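Local coordinates for putative uncharacterized protein (Ustilago maydis, PDB 4GNX), which probably serves as a subunit of the heterotrimeric replication protein A, which binds single-stranded DNA through OB-fold domains, at residues 90-95 with 121-126; 66-71 with 109-114; 15-20 with 39-44. One frame throughout, in Å; residues are numbered along the deposited sequence.

Contact 1: 90-95 with 121-126. With nucleotides of chain G.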
loop_
_atom_site.group_PDB
_atom_site.type_symbol
_atom_site.label_atom_id
_atom_site.label_comp_id
_atom_site.label_asym_id
_atom_site.label_seq_id
_atom_site.Cartn_x
_atom_site.Cartn_y
_atom_site.Cartn_z
ATOM N N TYR B 90 -17.287 -9.827 -14.490
ATOM C CA TYR B 90 -16.040 -9.953 -13.748
ATOM C C TYR B 90 -16.190 -10.756 -12.459
ATOM O O TYR B 90 -17.220 -10.691 -11.779
ATOM C CB TYR B 90 -15.413 -8.603 -13.481
ATOM C CG TYR B 90 -14.517 -8.136 -14.609
ATOM C CD1 TYR B 90 -14.979 -7.241 -15.555
ATOM C CD2 TYR B 90 -13.192 -8.592 -14.722
ATOM C CE1 TYR B 90 -14.160 -6.805 -16.573
ATOM C CE2 TYR B 90 -12.361 -8.156 -15.742
ATOM C CZ TYR B 90 -12.855 -7.277 -16.671
ATOM O OH TYR B 90 -12.070 -6.839 -17.713
ATOM N N VAL B 91 -15.165 -11.540 -12.145
ATOM C CA VAL B 91 -15.164 -12.345 -10.935
ATOM C C VAL B 91 -13.781 -12.422 -10.303
ATOM O O VAL B 91 -12.747 -12.363 -11.008
ATOM C CB VAL B 91 -15.590 -13.780 -11.207
ATOM C CG1 VAL B 91 -16.984 -13.830 -11.804
ATOM C CG2 VAL B 91 -14.575 -14.439 -12.119
ATOM N N ARG B 92 -13.783 -12.563 -8.975
ATOM C CA ARG B 92 -12.571 -12.807 -8.193
ATOM C C ARG B 92 -12.463 -14.330 -8.078
ATOM O O ARG B 92 -13.416 -15.006 -7.682
ATOM C CB ARG B 92 -12.681 -12.089 -6.819
ATOM C CG ARG B 92 -11.463 -11.987 -5.877
ATOM C CD ARG B 92 -10.145 -12.340 -6.516
ATOM N NE ARG B 92 -8.936 -11.544 -6.199
ATOM C CZ ARG B 92 -8.848 -10.218 -6.177
ATOM N NH1 ARG B 92 -9.935 -9.494 -6.344
ATOM N NH2 ARG B 92 -7.671 -9.620 -5.972
ATOM N N VAL B 93 -11.318 -14.873 -8.460
ATOM C CA VAL B 93 -11.125 -16.315 -8.400
ATOM C C VAL B 93 -10.080 -16.656 -7.358
ATOM O O VAL B 93 -9.004 -16.075 -7.351
ATOM C CB VAL B 93 -10.682 -16.878 -9.769
ATOM C CG1 VAL B 93 -10.328 -18.365 -9.671
ATOM C CG2 VAL B 93 -11.777 -16.648 -10.809
ATOM N N LEU B 94 -10.404 -17.580 -6.469
ATOM C CA LEU B 94 -9.419 -18.135 -5.554
ATOM C C LEU B 94 -9.279 -19.629 -5.861
ATOM O O LEU B 94 -10.293 -20.323 -6.004
ATOM C CB LEU B 94 -9.879 -17.909 -4.118
ATOM C CG LEU B 94 -8.777 -18.031 -3.077
ATOM C CD1 LEU B 94 -8.951 -17.026 -1.953
ATOM C CD2 LEU B 94 -8.773 -19.433 -2.523
ATOM N N GLY B 95 -8.060 -20.150 -5.971
ATOM C CA GLY B 95 -7.923 -21.549 -6.415
ATOM C C GLY B 95 -6.536 -22.139 -6.321
ATOM O O GLY B 95 -5.637 -21.487 -5.851
ATOM N N MET B 121 -8.846 -3.178 -11.470
ATOM C CA MET B 121 -7.654 -2.370 -11.607
ATOM C C MET B 121 -6.677 -2.668 -10.495
ATOM O O MET B 121 -5.503 -2.882 -10.744
ATOM C CB MET B 121 -8.021 -0.892 -11.670
ATOM C CG MET B 121 -8.952 -0.583 -12.832
ATOM S SD MET B 121 -8.110 -0.821 -14.413
ATOM C CE MET B 121 -8.656 -2.420 -15.008
ATOM N N PHE B 122 -7.167 -2.696 -9.263
ATOM C CA PHE B 122 -6.336 -3.001 -8.091
ATOM C C PHE B 122 -5.616 -4.308 -8.277
ATOM O O PHE B 122 -4.442 -4.442 -7.957
ATOM C CB PHE B 122 -7.221 -3.102 -6.858
ATOM C CG PHE B 122 -6.548 -3.721 -5.677
ATOM C CD1 PHE B 122 -5.842 -2.928 -4.762
ATOM C CD2 PHE B 122 -6.643 -5.081 -5.450
ATOM C CE1 PHE B 122 -5.229 -3.493 -3.657
ATOM C CE2 PHE B 122 -6.032 -5.640 -4.343
ATOM C CZ PHE B 122 -5.324 -4.847 -3.453
ATOM N N HIS B 123 -6.329 -5.280 -8.821
ATOM C CA HIS B 123 -5.709 -6.574 -9.036
ATOM C C HIS B 123 -4.506 -6.633 -9.981
ATOM O O HIS B 123 -3.563 -7.404 -9.728
ATOM C CB HIS B 123 -6.716 -7.616 -9.454
ATOM C CG HIS B 123 -6.064 -8.899 -9.757
ATOM N ND1 HIS B 123 -5.349 -9.563 -8.820
ATOM C CD2 HIS B 123 -5.917 -9.596 -10.941
ATOM C CE1 HIS B 123 -4.814 -10.675 -9.370
ATOM N NE2 HIS B 123 -5.163 -10.699 -10.664
ATOM N N ARG B 124 -4.530 -5.877 -11.086
ATOM C CA ARG B 124 -3.390 -5.881 -11.986
ATOM C C ARG B 124 -2.157 -5.366 -11.261
ATOM O O ARG B 124 -1.045 -5.909 -11.408
ATOM C CB ARG B 124 -3.653 -5.018 -13.197
ATOM C CG ARG B 124 -4.583 -5.658 -14.204
ATOM C CD ARG B 124 -4.465 -4.993 -15.550
ATOM N NE ARG B 124 -4.932 -5.910 -16.586
ATOM C CZ ARG B 124 -4.614 -5.833 -17.877
ATOM N NH1 ARG B 124 -3.807 -4.878 -18.319
ATOM N NH2 ARG B 124 -5.107 -6.731 -18.721
ATOM N N LEU B 125 -2.366 -4.336 -10.444
ATOM C CA LEU B 125 -1.277 -3.706 -9.713
ATOM C C LEU B 125 -0.733 -4.636 -8.657
ATOM O O LEU B 125 0.453 -4.613 -8.334
ATOM C CB LEU B 125 -1.726 -2.387 -9.096
ATOM C CG LEU B 125 -2.164 -1.316 -10.106
ATOM C CD1 LEU B 125 -2.651 -0.058 -9.409
ATOM C CD2 LEU B 125 -1.046 -0.967 -11.080
ATOM N N GLU B 126 -1.601 -5.469 -8.113
ATOM C CA GLU B 126 -1.188 -6.319 -7.029
ATOM C C GLU B 126 -0.266 -7.381 -7.593
ATOM O O GLU B 126 0.740 -7.721 -6.975
ATOM C CB GLU B 126 -2.408 -6.925 -6.353
ATOM C CG GLU B 126 -2.203 -7.170 -4.864
ATOM C CD GLU B 126 -3.366 -7.886 -4.188
ATOM O OE1 GLU B 126 -3.295 -7.980 -2.928
ATOM O OE2 GLU B 126 -4.323 -8.347 -4.900
ATOM P P DT G 21 -12.865 -25.038 0.455
ATOM O OP1 DT G 21 -13.751 -23.892 0.785
ATOM O OP2 DT G 21 -13.051 -26.334 1.159
ATOM O "O5'" DT G 21 -13.013 -25.304 -1.109
ATOM C "C5'" DT G 21 -14.049 -26.164 -1.628
ATOM C "C4'" DT G 21 -13.461 -27.218 -2.538
ATOM O "O4'" DT G 21 -12.479 -26.625 -3.422
ATOM C "C3'" DT G 21 -12.771 -28.384 -1.825
ATOM O "O3'" DT G 21 -13.309 -29.652 -2.253
ATOM C "C2'" DT G 21 -11.287 -28.177 -2.105
ATOM C "C1'" DT G 21 -11.238 -27.309 -3.357
ATOM N N1 DT G 21 -10.161 -26.287 -3.379
ATOM C C2 DT G 21 -9.049 -26.508 -4.165
ATOM O O2 DT G 21 -8.895 -27.516 -4.836
ATOM N N3 DT G 21 -8.115 -25.501 -4.129
ATOM C C4 DT G 21 -8.183 -24.321 -3.409
ATOM O O4 DT G 21 -7.264 -23.509 -3.475
ATOM C C5 DT G 21 -9.380 -24.153 -2.614
ATOM C C7 DT G 21 -9.543 -22.907 -1.801
ATOM C C6 DT G 21 -10.296 -25.129 -2.643
#
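Arg92, midway along 90-95, is the strand residue whose side chain reaches His123 and Glu126 on the helix. At the start of the segment, Tyr90 touches Tyr117 and Val120 of the same helix, and its OH is hydrogen-bonded to Glu62 OE1 of one neighbouring subunit. Arg92 then makes the direct contact. Its CG lies anti to the backbone N (chi1 -170°), and bends at chi2 and chi3 swing the guanidinium round to the helix, although the two backbones stay 9.3 Å apart between the CA atoms of Arg92 and His123. From Arg92 NH2 to Glu126 OE2 is 3.7 Å, a long salt bridge in which the oxygen sits at the edge of the guanidinium, in its plane, while the carboxylate is turned 81° against it. The same NH2 lies 3.7 Å from ND1 of His123, the imidazole plane being tilted 69° from the guanidinium. Stronger ties fix the rest of the arginine head: NH1 forms a salt bridge with Glu119 and NE a hydrogen bond with Thr40 OG1. His123 is held at its far nitrogen, NE2, by the carbonyl of Val12. Further on, the strand meets DNA: Leu94 CD2 is 3.6 Å from the C7 methyl of DT21 of chain G, and Gly95 C is 3.2 Å from O4 of DT21 of chain G. Strand 90-100 runs antiparallel between 38-50 and 110-113, and helix 117-135 packs beside it, with Phe122 meeting Phe429 of the other neighbouring subunit, consistent with the helix bundle of the replication protein A trimer core.

Contact 2: 66-71 with 109-114. With nucleotides of chain G.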
loop_
_atom_site.group_PDB
_atom_site.type_symbol
_atom_site.label_atom_id
_atom_site.label_comp_id
_atom_site.label_asym_id
_atom_site.label_seq_id
_atom_site.Cartn_x
_atom_site.Cartn_y
_atom_site.Cartn_z
ATOM N N ILE B 66 -8.170 -19.298 -19.389
ATOM C CA ILE B 66 -7.973 -20.548 -18.679
ATOM C C ILE B 66 -9.296 -21.078 -18.161
ATOM O O ILE B 66 -10.252 -20.310 -18.039
ATOM C CB ILE B 66 -6.937 -20.427 -17.543
ATOM C CG1 ILE B 66 -6.508 -21.815 -17.091
ATOM C CG2 ILE B 66 -7.493 -19.598 -16.390
ATOM C CD1 ILE B 66 -5.250 -21.810 -16.264
ATOM N N GLU B 67 -9.347 -22.393 -17.920
ATOM C CA GLU B 67 -10.498 -23.038 -17.314
ATOM C C GLU B 67 -10.360 -23.010 -15.822
ATOM O O GLU B 67 -9.298 -23.308 -15.288
ATOM C CB GLU B 67 -10.620 -24.492 -17.730
ATOM C CG GLU B 67 -11.717 -24.754 -18.731
ATOM C CD GLU B 67 -11.203 -24.701 -20.157
ATOM O OE1 GLU B 67 -10.619 -25.721 -20.621
ATOM O OE2 GLU B 67 -11.390 -23.645 -20.815
ATOM N N VAL B 68 -11.441 -22.641 -15.153
ATOM C CA VAL B 68 -11.543 -22.849 -13.717
ATOM C C VAL B 68 -12.765 -23.703 -13.380
ATOM O O VAL B 68 -13.896 -23.351 -13.713
ATOM C CB VAL B 68 -11.448 -21.528 -12.903
ATOM C CG1 VAL B 68 -11.658 -20.300 -13.787
ATOM C CG2 VAL B 68 -12.365 -21.556 -11.682
ATOM N N ARG B 69 -12.526 -24.860 -12.774
ATOM C CA ARG B 69 -13.634 -25.689 -12.378
ATOM C C ARG B 69 -13.765 -25.697 -10.878
ATOM O O ARG B 69 -12.767 -25.826 -10.154
ATOM C CB ARG B 69 -13.547 -27.088 -12.964
ATOM C CG ARG B 69 -12.213 -27.777 -12.824
ATOM C CD ARG B 69 -12.265 -29.141 -13.509
ATOM N NE ARG B 69 -12.585 -29.043 -14.937
ATOM C CZ ARG B 69 -11.726 -28.650 -15.877
ATOM N NH1 ARG B 69 -10.483 -28.310 -15.557
ATOM N NH2 ARG B 69 -12.116 -28.589 -17.144
ATOM N N GLN B 70 -15.003 -25.500 -10.430
ATOM C CA GLN B 70 -15.311 -25.503 -9.016
ATOM C C GLN B 70 -16.258 -26.640 -8.729
ATOM O O GLN B 70 -17.079 -27.007 -9.569
ATOM C CB GLN B 70 -15.850 -24.149 -8.538
ATOM C CG GLN B 70 -17.321 -23.882 -8.774
ATOM C CD GLN B 70 -17.791 -22.612 -8.087
ATOM O OE1 GLN B 70 -18.788 -21.998 -8.502
ATOM N NE2 GLN B 70 -17.076 -22.205 -7.029
ATOM N N TRP B 71 -16.137 -27.197 -7.533
ATOM C CA TRP B 71 -16.729 -28.495 -7.240
ATOM C C TRP B 71 -18.005 -28.403 -6.466
ATOM O O TRP B 71 -18.167 -27.547 -5.601
ATOM C CB TRP B 71 -15.686 -29.401 -6.587
ATOM C CG TRP B 71 -14.480 -29.537 -7.495
ATOM C CD1 TRP B 71 -13.370 -28.683 -7.590
ATOM C CD2 TRP B 71 -14.258 -30.557 -8.525
ATOM N NE1 TRP B 71 -12.497 -29.111 -8.562
ATOM C CE2 TRP B 71 -12.967 -30.229 -9.161
ATOM C CE3 TRP B 71 -14.966 -31.675 -8.963
ATOM C CZ2 TRP B 71 -12.437 -31.002 -10.179
ATOM C CZ3 TRP B 71 -14.420 -32.445 -9.996
ATOM C CH2 TRP B 71 -13.185 -32.119 -10.585
ATOM N N GLY B 109 -12.429 -23.146 -5.183
ATOM C CA GLY B 109 -13.496 -23.309 -4.214
ATOM C C GLY B 109 -14.346 -22.066 -4.220
ATOM O O GLY B 109 -15.571 -22.128 -4.178
ATOM N N HIS B 110 -13.691 -20.919 -4.285
ATOM C CA HIS B 110 -14.418 -19.682 -4.151
ATOM C C HIS B 110 -14.348 -18.846 -5.395
ATOM O O HIS B 110 -13.286 -18.713 -6.038
ATOM C CB HIS B 110 -13.926 -18.925 -2.930
ATOM C CG HIS B 110 -13.741 -19.794 -1.701
ATOM N ND1 HIS B 110 -14.726 -19.994 -0.793
ATOM C CD2 HIS B 110 -12.635 -20.520 -1.248
ATOM C CE1 HIS B 110 -14.271 -20.803 0.189
ATOM N NE2 HIS B 110 -12.992 -21.122 -0.090
ATOM N N MET B 111 -15.493 -18.279 -5.754
ATOM C CA MET B 111 -15.578 -17.480 -6.955
ATOM C C MET B 111 -16.683 -16.472 -6.797
ATOM O O MET B 111 -17.847 -16.832 -6.732
ATOM C CB MET B 111 -15.862 -18.377 -8.145
ATOM C CG MET B 111 -14.991 -18.077 -9.343
ATOM S SD MET B 111 -15.521 -19.015 -10.787
ATOM C CE MET B 111 -14.621 -18.128 -12.058
ATOM N N ARG B 112 -16.324 -15.202 -6.741
ATOM C CA ARG B 112 -17.296 -14.164 -6.441
ATOM C C ARG B 112 -17.366 -13.012 -7.470
ATOM O O ARG B 112 -16.337 -12.511 -7.942
ATOM C CB ARG B 112 -16.993 -13.634 -5.051
ATOM C CG ARG B 112 -17.316 -12.173 -4.857
ATOM C CD ARG B 112 -16.491 -11.599 -3.728
ATOM N NE ARG B 112 -15.199 -11.125 -4.189
ATOM C CZ ARG B 112 -14.350 -10.478 -3.410
ATOM N NH1 ARG B 112 -14.674 -10.245 -2.146
ATOM N NH2 ARG B 112 -13.188 -10.065 -3.876
ATOM N N PRO B 113 -18.584 -12.604 -7.838
ATOM C CA PRO B 113 -18.784 -11.405 -8.624
ATOM C C PRO B 113 -18.043 -10.236 -8.034
ATOM O O PRO B 113 -18.349 -9.816 -6.926
ATOM C CB PRO B 113 -20.270 -11.152 -8.483
ATOM C CG PRO B 113 -20.855 -12.501 -8.326
ATOM C CD PRO B 113 -19.792 -13.430 -7.814
ATOM N N VAL B 114 -17.085 -9.723 -8.787
ATOM C CA VAL B 114 -16.369 -8.506 -8.451
ATOM C C VAL B 114 -17.227 -7.342 -7.887
ATOM O O VAL B 114 -18.324 -7.044 -8.386
ATOM C CB VAL B 114 -15.532 -8.047 -9.651
ATOM C CG1 VAL B 114 -15.074 -6.604 -9.496
ATOM C CG2 VAL B 114 -14.326 -8.960 -9.790
ATOM P P DT G 21 -12.865 -25.038 0.455
ATOM O OP1 DT G 21 -13.751 -23.892 0.785
ATOM O OP2 DT G 21 -13.051 -26.334 1.159
ATOM O "O5'" DT G 21 -13.013 -25.304 -1.109
ATOM C "C5'" DT G 21 -14.049 -26.164 -1.628
ATOM C "C4'" DT G 21 -13.461 -27.218 -2.538
ATOM O "O4'" DT G 21 -12.479 -26.625 -3.422
ATOM C "C3'" DT G 21 -12.771 -28.384 -1.825
ATOM O "O3'" DT G 21 -13.309 -29.652 -2.253
ATOM C "C2'" DT G 21 -11.287 -28.177 -2.105
ATOM C "C1'" DT G 21 -11.238 -27.309 -3.357
ATOM N N1 DT G 21 -10.161 -26.287 -3.379
ATOM C C2 DT G 21 -9.049 -26.508 -4.165
ATOM O O2 DT G 21 -8.895 -27.516 -4.836
ATOM N N3 DT G 21 -8.115 -25.501 -4.129
ATOM C C4 DT G 21 -8.183 -24.321 -3.409
ATOM O O4 DT G 21 -7.264 -23.509 -3.475
ATOM C C5 DT G 21 -9.380 -24.153 -2.614
ATOM C C7 DT G 21 -9.543 -22.907 -1.801
ATOM C C6 DT G 21 -10.296 -25.129 -2.643
ATOM P P DT G 23 -14.023 -34.400 -5.574
ATOM O OP1 DT G 23 -13.894 -33.003 -6.075
ATOM O OP2 DT G 23 -15.280 -34.821 -4.901
ATOM O "O5'" DT G 23 -13.784 -35.386 -6.802
ATOM C "C5'" DT G 23 -13.592 -34.890 -8.143
ATOM C "C4'" DT G 23 -12.511 -35.675 -8.847
ATOM O "O4'" DT G 23 -11.231 -35.339 -8.270
ATOM C "C3'" DT G 23 -12.648 -37.191 -8.723
ATOM O "O3'" DT G 23 -13.279 -37.707 -9.903
ATOM C "C2'" DT G 23 -11.215 -37.688 -8.628
ATOM C "C1'" DT G 23 -10.397 -36.485 -8.162
ATOM N N1 DT G 23 -9.908 -36.557 -6.769
ATOM C C2 DT G 23 -9.103 -35.541 -6.302
ATOM O O2 DT G 23 -8.764 -34.589 -6.987
ATOM N N3 DT G 23 -8.703 -35.682 -4.996
ATOM C C4 DT G 23 -9.020 -36.713 -4.131
ATOM O O4 DT G 23 -8.583 -36.705 -2.983
ATOM C C5 DT G 23 -9.869 -37.743 -4.687
ATOM C C7 DT G 23 -10.267 -38.900 -3.827
ATOM C C6 DT G 23 -10.265 -37.615 -5.960
ATOM P P DT G 25 -15.230 -36.223 -16.276
ATOM O OP1 DT G 25 -16.151 -35.729 -15.221
ATOM O OP2 DT G 25 -15.772 -37.024 -17.405
ATOM O "O5'" DT G 25 -14.508 -34.938 -16.884
ATOM C "C5'" DT G 25 -13.943 -34.929 -18.210
ATOM C "C4'" DT G 25 -12.897 -33.843 -18.288
ATOM O "O4'" DT G 25 -12.104 -33.879 -17.084
ATOM C "C3'" DT G 25 -11.893 -33.979 -19.430
ATOM O "O3'" DT G 25 -12.312 -33.211 -20.566
ATOM C "C2'" DT G 25 -10.605 -33.409 -18.851
ATOM C "C1'" DT G 25 -10.869 -33.244 -17.351
ATOM N N1 DT G 25 -9.846 -33.824 -16.447
ATOM C C2 DT G 25 -9.589 -33.177 -15.256
ATOM O O2 DT G 25 -10.172 -32.162 -14.909
ATOM N N3 DT G 25 -8.616 -33.766 -14.484
ATOM C C4 DT G 25 -7.893 -34.909 -14.776
ATOM O O4 DT G 25 -7.046 -35.316 -13.986
ATOM C C5 DT G 25 -8.210 -35.532 -16.040
ATOM C C7 DT G 25 -7.480 -36.775 -16.437
ATOM C C6 DT G 25 -9.159 -34.967 -16.801
#
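In the OB-fold barrel, Val68 and Gln70 of strand 65-71 face Gly109, at the corner where the chain bends out of strand 103-108 into strand 110-113, and Met111, within the latter strand. Val68 and Met111 reach toward each other tip to tip: Met111 CE lies 4.1 Å from CG1 of Val68 and equally far from its CG2, an apolar contact whose methionine chain is extended beyond CG. Gln70 comes closest to the corner itself, its NE2 standing 3.2 Å from Gly109 O, while OE1 is hydrogen-bonded to Tyr57 OH. Arg69 has its CB turned away from 109-114, and O2 of DT25 of chain G lies over one face of its guanidinium. Trp71 presents a ring face to DT23 of chain G, with OP1 3.4 Å from CE3. On the other segment, His110 NE2 is 3.0 Å from OP1 of DT21 of chain G, and Gly109, having no side chain, brings its CA to 3.6 Å from O4' of that nucleotide. The contact therefore backs a DNA-lined surface. Around it, strand 65-71 pairs with 54-60 and, in parallel, with 103-108, whereas beyond the corner strand 110-113 pairs antiparallel with 90-100.

Contact 3: 15-20 with 39-44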
loop_
_atom_site.group_PDB
_atom_site.type_symbol
_atom_site.label_atom_id
_atom_site.label_comp_id
_atom_site.label_asym_id
_atom_site.label_seq_id
_atom_site.Cartn_x
_atom_site.Cartn_y
_atom_site.Cartn_z
ATOM N N ARG B 15 -1.670 -14.939 -17.699
ATOM C CA ARG B 15 -0.413 -15.131 -18.431
ATOM C C ARG B 15 0.692 -15.766 -17.594
ATOM O O ARG B 15 1.410 -16.677 -18.074
ATOM C CB ARG B 15 0.116 -13.826 -18.961
ATOM C CG ARG B 15 1.178 -13.996 -20.031
ATOM C CD ARG B 15 0.482 -13.998 -21.381
ATOM N NE ARG B 15 0.427 -15.317 -22.004
ATOM C CZ ARG B 15 -0.444 -15.691 -22.933
ATOM N NH1 ARG B 15 -1.397 -14.866 -23.362
ATOM N NH2 ARG B 15 -0.367 -16.915 -23.421
ATOM N N GLN B 16 0.841 -15.272 -16.356
ATOM C CA GLN B 16 1.806 -15.846 -15.417
ATOM C C GLN B 16 1.443 -17.276 -15.103
ATOM O O GLN B 16 2.318 -18.154 -15.113
ATOM C CB GLN B 16 1.899 -15.060 -14.131
ATOM C CG GLN B 16 2.655 -13.741 -14.213
ATOM C CD GLN B 16 2.434 -12.913 -12.956
ATOM O OE1 GLN B 16 1.276 -12.646 -12.552
ATOM N NE2 GLN B 16 3.530 -12.534 -12.305
ATOM N N ILE B 17 0.161 -17.536 -14.868
ATOM C CA ILE B 17 -0.257 -18.929 -14.728
ATOM C C ILE B 17 0.248 -19.745 -15.917
ATOM O O ILE B 17 0.890 -20.765 -15.726
ATOM C CB ILE B 17 -1.772 -19.076 -14.546
ATOM C CG1 ILE B 17 -2.214 -18.284 -13.313
ATOM C CG2 ILE B 17 -2.138 -20.533 -14.384
ATOM C CD1 ILE B 17 -3.703 -18.138 -13.184
ATOM N N LEU B 18 0.019 -19.255 -17.133
ATOM C CA LEU B 18 0.444 -19.963 -18.338
ATOM C C LEU B 18 1.962 -20.070 -18.519
ATOM O O LEU B 18 2.453 -20.981 -19.212
ATOM C CB LEU B 18 -0.179 -19.310 -19.580
ATOM C CG LEU B 18 -1.710 -19.363 -19.712
ATOM C CD1 LEU B 18 -2.205 -18.487 -20.854
ATOM C CD2 LEU B 18 -2.240 -20.780 -19.863
ATOM N N ASN B 19 2.710 -19.140 -17.929
ATOM C CA ASN B 19 4.152 -19.191 -18.093
ATOM C C ASN B 19 4.861 -19.859 -16.961
ATOM O O ASN B 19 6.077 -19.980 -16.999
ATOM C CB ASN B 19 4.721 -17.807 -18.300
ATOM C CG ASN B 19 4.413 -17.271 -19.662
ATOM O OD1 ASN B 19 4.326 -18.027 -20.633
ATOM N ND2 ASN B 19 4.228 -15.969 -19.750
ATOM N N ALA B 20 4.110 -20.297 -15.951
ATOM C CA ALA B 20 4.694 -20.994 -14.811
ATOM C C ALA B 20 5.333 -22.293 -15.288
ATOM O O ALA B 20 4.830 -22.952 -16.191
ATOM C CB ALA B 20 3.642 -21.259 -13.755
ATOM N N LEU B 39 -3.508 -19.309 -5.414
ATOM C CA LEU B 39 -3.372 -18.085 -6.181
ATOM C C LEU B 39 -4.728 -17.420 -6.352
ATOM O O LEU B 39 -5.766 -18.053 -6.175
ATOM C CB LEU B 39 -2.785 -18.400 -7.552
ATOM C CG LEU B 39 -3.551 -19.364 -8.484
ATOM C CD1 LEU B 39 -4.553 -18.626 -9.369
ATOM C CD2 LEU B 39 -2.582 -20.128 -9.367
ATOM N N THR B 40 -4.715 -16.149 -6.726
ATOM C CA THR B 40 -5.948 -15.432 -6.963
ATOM C C THR B 40 -5.880 -14.465 -8.141
ATOM O O THR B 40 -4.831 -13.894 -8.458
ATOM C CB THR B 40 -6.395 -14.641 -5.727
ATOM O OG1 THR B 40 -7.612 -13.955 -6.051
ATOM C CG2 THR B 40 -5.319 -13.616 -5.272
ATOM N N PHE B 41 -7.019 -14.257 -8.775
ATOM C CA PHE B 41 -7.070 -13.357 -9.920
ATOM C C PHE B 41 -8.496 -12.952 -10.286
ATOM O O PHE B 41 -9.483 -13.536 -9.801
ATOM C CB PHE B 41 -6.347 -13.971 -11.130
ATOM C CG PHE B 41 -7.023 -15.175 -11.697
ATOM C CD1 PHE B 41 -7.960 -15.043 -12.719
ATOM C CD2 PHE B 41 -6.708 -16.442 -11.237
ATOM C CE1 PHE B 41 -8.585 -16.150 -13.258
ATOM C CE2 PHE B 41 -7.340 -17.562 -11.777
ATOM C CZ PHE B 41 -8.283 -17.413 -12.786
ATOM N N VAL B 42 -8.596 -11.950 -11.147
ATOM C CA VAL B 42 -9.882 -11.388 -11.534
ATOM C C VAL B 42 -9.990 -11.544 -13.033
ATOM O O VAL B 42 -9.013 -11.376 -13.745
ATOM C CB VAL B 42 -9.962 -9.913 -11.148
ATOM C CG1 VAL B 42 -11.214 -9.281 -11.720
ATOM C CG2 VAL B 42 -9.929 -9.757 -9.631
ATOM N N ALA B 43 -11.168 -11.897 -13.521
ATOM C CA ALA B 43 -11.323 -12.275 -14.923
ATOM C C ALA B 43 -12.789 -12.228 -15.294
ATOM O O ALA B 43 -13.652 -12.082 -14.412
ATOM C CB ALA B 43 -10.785 -13.670 -15.153
ATOM N N VAL B 44 -13.055 -12.368 -16.597
ATOM C CA VAL B 44 -14.410 -12.367 -17.126
ATOM C C VAL B 44 -14.816 -13.761 -17.594
ATOM O O VAL B 44 -14.074 -14.432 -18.334
ATOM C CB VAL B 44 -14.560 -11.366 -18.273
ATOM C CG1 VAL B 44 -16.005 -11.310 -18.766
ATOM C CG2 VAL B 44 -14.140 -9.997 -17.797
#
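Ile17 is the one helix residue that meets the strand, and it does so through a single methyl. With CG1 anti to the carbonyl carbon (chi1 -58°) and the chain straight beyond it, CD1 comes to rest against Leu39 and Phe41, which also touch each other. That methyl lies 3.9 Å from Leu39 CD1 and also 3.9 Å from Phe41 CE2, the three atoms forming a near-equilateral triangle, with Phe41 CD2 only slightly farther, at 4.0 Å. The isoleucine crosses each partner at about a right angle. Both strand residues place CG between their backbone N and carbonyl carbon, Leu39 with chi1 60° and Phe41 with chi1 67°. Being two positions apart, they rise from the same side of the strand, which explains how one methyl touches both. Leu39 CD1 additionally lies in the ring plane of Phe41, at its edge. Thr40, between them, turns its CB away, and its OG1 is hydrogen-bonded to Arg92 NE and Val93 O. Leu97 and Ile106, from strands 90-100 and 103-108, also pack on this apolar group. Helix 14-19, which precedes strand 38-50 in the chain, thus sends one aliphatic side chain into the apolar interior of the curled OB-fold sheet.

All three contacts reach the same curled sheet of the OB fold. Centres of contacts 1 and 3 lie about 9 Å apart; each stands about 12 Å from the centre of contact 2. Contact 3 closes first along the chain, whereas contacts 1 and 2 have alternating segments, so the fold interlaces them. Strand 90-100 is the common element: it pairs with 38-50 of contact 3, through a probable hydrogen bond of 2.6 Å from Val93 N to Phe41 O, and with 110-113 of contact 2, through another of 2.8 Å from Arg92 N to Arg112 O. The sheet links barrel interior and DNA-lined surface, and helix 117-135, packed on strand 90-100, faces the neighbouring subunits.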